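Local structure of digeranylgeranylglycerophospholipid reductase (Sulfolobus acidocaldarius, 4OPI) at residues D201-F206 with W218-G223. The protein reduces the double bonds of geranylgeranyl chains with the help of bound FAD, giving the saturated archaeols of archaeal membrane lipids. The protein carries 1 engineered substitution. Residues are numbered along the deposited sequence; the frame is centred on the assembly and turned at random.
Engineered in segment 218-223: L220 (natural residue Phe). With GRG (geranylgeranyl diphosphate), chain C.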
loop_
_atom_site.group_PDB
_atom_site.type_symbol
_atom_site.label_atom_id
_atom_site.label_comp_id
_atom_site.label_asym_id
_atom_site.label_seq_id
_atom_site.Cartn_x
_atom_site.Cartn_y
_atom_site.Cartn_z
ATOM N N ASP A 201 10.516 17.113 -12.673
ATOM C CA ASP A 201 11.121 15.859 -12.240
ATOM C C ASP A 201 11.021 15.714 -10.724
ATOM O O ASP A 201 11.564 14.774 -10.140
ATOM C CB ASP A 201 12.582 15.776 -12.687
ATOM C CG ASP A 201 13.416 16.934 -12.173
ATOM O OD1 ASP A 201 12.848 18.023 -11.944
ATOM O OD2 ASP A 201 14.642 16.757 -12.005
ATOM N N TYR A 202 10.319 16.652 -10.094
ATOM C CA TYR A 202 10.133 16.636 -8.648
ATOM C C TYR A 202 8.659 16.561 -8.269
ATOM O O TYR A 202 7.823 17.263 -8.841
ATOM C CB TYR A 202 10.772 17.875 -8.009
ATOM C CG TYR A 202 12.248 17.715 -7.727
ATOM C CD1 TYR A 202 12.698 17.378 -6.455
ATOM C CD2 TYR A 202 13.190 17.886 -8.730
ATOM C CE1 TYR A 202 14.046 17.223 -6.194
ATOM C CE2 TYR A 202 14.540 17.732 -8.479
ATOM C CZ TYR A 202 14.962 17.400 -7.209
ATOM O OH TYR A 202 16.305 17.248 -6.957
ATOM N N LEU A 203 8.350 15.702 -7.306
ATOM C CA LEU A 203 6.998 15.601 -6.772
ATOM C C LEU A 203 6.788 16.663 -5.703
ATOM O O LEU A 203 7.729 17.050 -5.011
ATOM C CB LEU A 203 6.746 14.210 -6.190
ATOM C CG LEU A 203 7.025 13.014 -7.104
ATOM C CD1 LEU A 203 6.822 11.709 -6.349
ATOM C CD2 LEU A 203 6.142 13.066 -8.341
ATOM N N ARG A 204 5.556 17.141 -5.573
ATOM C CA ARG A 204 5.239 18.131 -4.552
ATOM C C ARG A 204 4.218 17.573 -3.576
ATOM O O ARG A 204 3.113 17.200 -3.969
ATOM C CB ARG A 204 4.711 19.418 -5.185
ATOM C CG ARG A 204 5.619 20.017 -6.242
ATOM C CD ARG A 204 4.971 21.233 -6.878
ATOM N NE ARG A 204 5.671 21.655 -8.085
ATOM C CZ ARG A 204 5.220 22.583 -8.923
ATOM N NH1 ARG A 204 4.064 23.186 -8.687
ATOM N NH2 ARG A 204 5.925 22.904 -10.000
ATOM N N ILE A 205 4.593 17.510 -2.303
ATOM C CA ILE A 205 3.693 17.024 -1.265
ATOM C C ILE A 205 3.406 18.127 -0.256
ATOM O O ILE A 205 4.324 18.680 0.350
ATOM C CB ILE A 205 4.276 15.798 -0.541
ATOM C CG1 ILE A 205 4.460 14.641 -1.525
ATOM C CG2 ILE A 205 3.373 15.381 0.612
ATOM C CD1 ILE A 205 4.937 13.358 -0.878
ATOM N N PHE A 206 2.128 18.449 -0.084
ATOM C CA PHE A 206 1.728 19.538 0.800
ATOM C C PHE A 206 1.071 19.017 2.073
ATOM O O PHE A 206 0.060 18.320 2.018
ATOM C CB PHE A 206 0.772 20.489 0.079
ATOM C CG PHE A 206 1.289 20.992 -1.239
ATOM C CD1 PHE A 206 2.024 22.163 -1.309
ATOM C CD2 PHE A 206 1.029 20.297 -2.410
ATOM C CE1 PHE A 206 2.499 22.628 -2.522
ATOM C CE2 PHE A 206 1.501 20.758 -3.626
ATOM C CZ PHE A 206 2.236 21.924 -3.682
ATOM N N TRP A 218 -1.155 16.352 -2.986
ATOM C CA TRP A 218 -0.009 16.060 -3.841
ATOM C C TRP A 218 -0.115 16.674 -5.234
ATOM O O TRP A 218 -1.206 16.924 -5.749
ATOM C CB TRP A 218 0.211 14.544 -3.952
ATOM C CG TRP A 218 -0.852 13.775 -4.684
ATOM C CD1 TRP A 218 -1.055 13.733 -6.034
ATOM C CD2 TRP A 218 -1.828 12.900 -4.107
ATOM N NE1 TRP A 218 -2.109 12.901 -6.330
ATOM C CE2 TRP A 218 -2.600 12.377 -5.164
ATOM C CE3 TRP A 218 -2.134 12.518 -2.796
ATOM C CZ2 TRP A 218 -3.657 11.491 -4.952
ATOM C CZ3 TRP A 218 -3.181 11.634 -2.587
ATOM C CH2 TRP A 218 -3.929 11.132 -3.660
ATOM N N TYR A 219 1.052 16.912 -5.823
ATOM C CA TYR A 219 1.191 17.495 -7.152
ATOM C C TYR A 219 2.258 16.701 -7.894
ATOM O O TYR A 219 3.447 17.015 -7.812
ATOM C CB TYR A 219 1.566 18.976 -7.047
ATOM C CG TYR A 219 1.626 19.742 -8.351
ATOM C CD1 TYR A 219 0.551 20.513 -8.774
ATOM C CD2 TYR A 219 2.769 19.723 -9.140
ATOM C CE1 TYR A 219 0.607 21.231 -9.958
ATOM C CE2 TYR A 219 2.835 20.437 -10.325
ATOM C CZ TYR A 219 1.752 21.188 -10.729
ATOM O OH TYR A 219 1.817 21.898 -11.907
ATOM N N LEU A 220 1.834 15.656 -8.598
ATOM C CA LEU A 220 2.763 14.725 -9.227
ATOM C C LEU A 220 2.783 14.888 -10.742
ATOM O O LEU A 220 1.876 14.417 -11.429
ATOM C CB LEU A 220 2.397 13.282 -8.867
ATOM C CG LEU A 220 1.981 13.009 -7.421
ATOM C CD1 LEU A 220 1.541 11.562 -7.251
ATOM C CD2 LEU A 220 3.098 13.352 -6.447
ATOM N N PRO A 221 3.824 15.551 -11.267
ATOM C CA PRO A 221 3.955 15.785 -12.711
ATOM C C PRO A 221 4.091 14.489 -13.506
ATOM O O PRO A 221 4.897 13.627 -13.148
ATOM C CB PRO A 221 5.236 16.623 -12.818
ATOM C CG PRO A 221 5.426 17.217 -11.456
ATOM C CD PRO A 221 4.920 16.177 -10.507
ATOM N N LYS A 222 3.303 14.354 -14.569
ATOM C CA LYS A 222 3.396 13.199 -15.455
ATOM C C LYS A 222 4.076 13.592 -16.760
ATOM O O LYS A 222 4.137 12.807 -17.706
ATOM C CB LYS A 222 2.011 12.613 -15.733
ATOM C CG LYS A 222 1.467 11.741 -14.615
ATOM C CD LYS A 222 0.110 11.163 -14.984
ATOM C CE LYS A 222 -0.280 10.035 -14.044
ATOM N NZ LYS A 222 0.679 8.900 -14.140
ATOM N N GLY A 223 4.585 14.818 -16.792
ATOM C CA GLY A 223 5.255 15.350 -17.963
ATOM C C GLY A 223 5.574 16.817 -17.755
ATOM O O GLY A 223 5.564 17.305 -16.625
HETATM C C20 GRG C . -0.266 9.702 -3.203
HETATM C C19 GRG C . -1.456 8.044 -1.552
HETATM C C18 GRG C . -0.211 8.517 -2.271
HETATM C C17 GRG C . 0.959 7.879 -2.096
HETATM C C16 GRG C . 2.196 8.370 -2.816
HETATM C C14 GRG C . 5.086 9.432 -1.957
HETATM C C13 GRG C . 4.645 8.209 -2.729
HETATM C C15 GRG C . 3.355 7.508 -2.401
HETATM C C12 GRG C . 5.393 7.708 -3.731
HETATM C C11 GRG C . 6.703 8.333 -4.128
HETATM C C9 GRG C . 7.538 7.242 -4.751
HETATM C C8 GRG C . 8.663 7.843 -5.551
HETATM C C10 GRG C . 8.528 8.077 -7.040
HETATM C C7 GRG C . 9.793 8.180 -4.904
HETATM C C6 GRG C . 10.968 8.801 -5.631
HETATM C C5 GRG C . 11.638 9.813 -4.733
HETATM C C3 GRG C . 12.328 9.153 -3.552
HETATM C C4 GRG C . 12.736 9.975 -2.346
HETATM C C2 GRG C . 12.589 7.834 -3.575
HETATM C C1 GRG C . 13.260 7.133 -2.422
HETATM O O1 GRG C . 13.413 5.787 -2.802
HETATM P PA GRG C . 14.895 5.340 -3.085
HETATM O O1A GRG C . 15.161 3.963 -2.527
HETATM O O3A GRG C . 15.792 6.404 -2.338
HETATM O O2A GRG C . 15.156 5.340 -4.570
HETATM P PB GRG C . 17.361 6.505 -2.444
HETATM O O1B GRG C . 17.931 6.485 -1.047
HETATM O O2B GRG C . 17.880 5.324 -3.227
HETATM O O3B GRG C . 17.748 7.794 -3.131
#
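The carbonyl O of R204 is gripped twice from the facing strand: the amide N of Y219 donates to it at 2.8 Å, and CA of W218 adds a CA-H...O contact at 3.3 Å. R204 N answers with a bond to Y219 O, which makes R204 and Y219 a hydrogen-bonded antiparallel pair. On the face carrying both side chains, the guanidinium of R204 lies flat on the ring of Y219, the planes 8° apart and NH1 3.4 Å from CE2, toward the rim. With chi1 at -175°, the Y219 ring lies alongside the extended arginine, whose CD packs 3.5 Å from Y219 CD2. E198 O binds NH2 of R204 and D256 the tyrosine hydroxyl, which should limit rotation of both groups. The strands form a beta hairpin within a large mixed sheet, with strand 70-80 beyond 202-206. At the neighbouring non-hydrogen-bonded pair, I205 and W218 turn to the substrate side: the flat indole offers a broad apolar face to geranylgeranyl C20, 3.4 Å from CE3, and also touches the dihydroflavin, lining both pockets, while N228 holds NE1. Further along, branched L203 meets engineered L220 (Phe in nature) through their CD2 methyls, 3.6 Å apart.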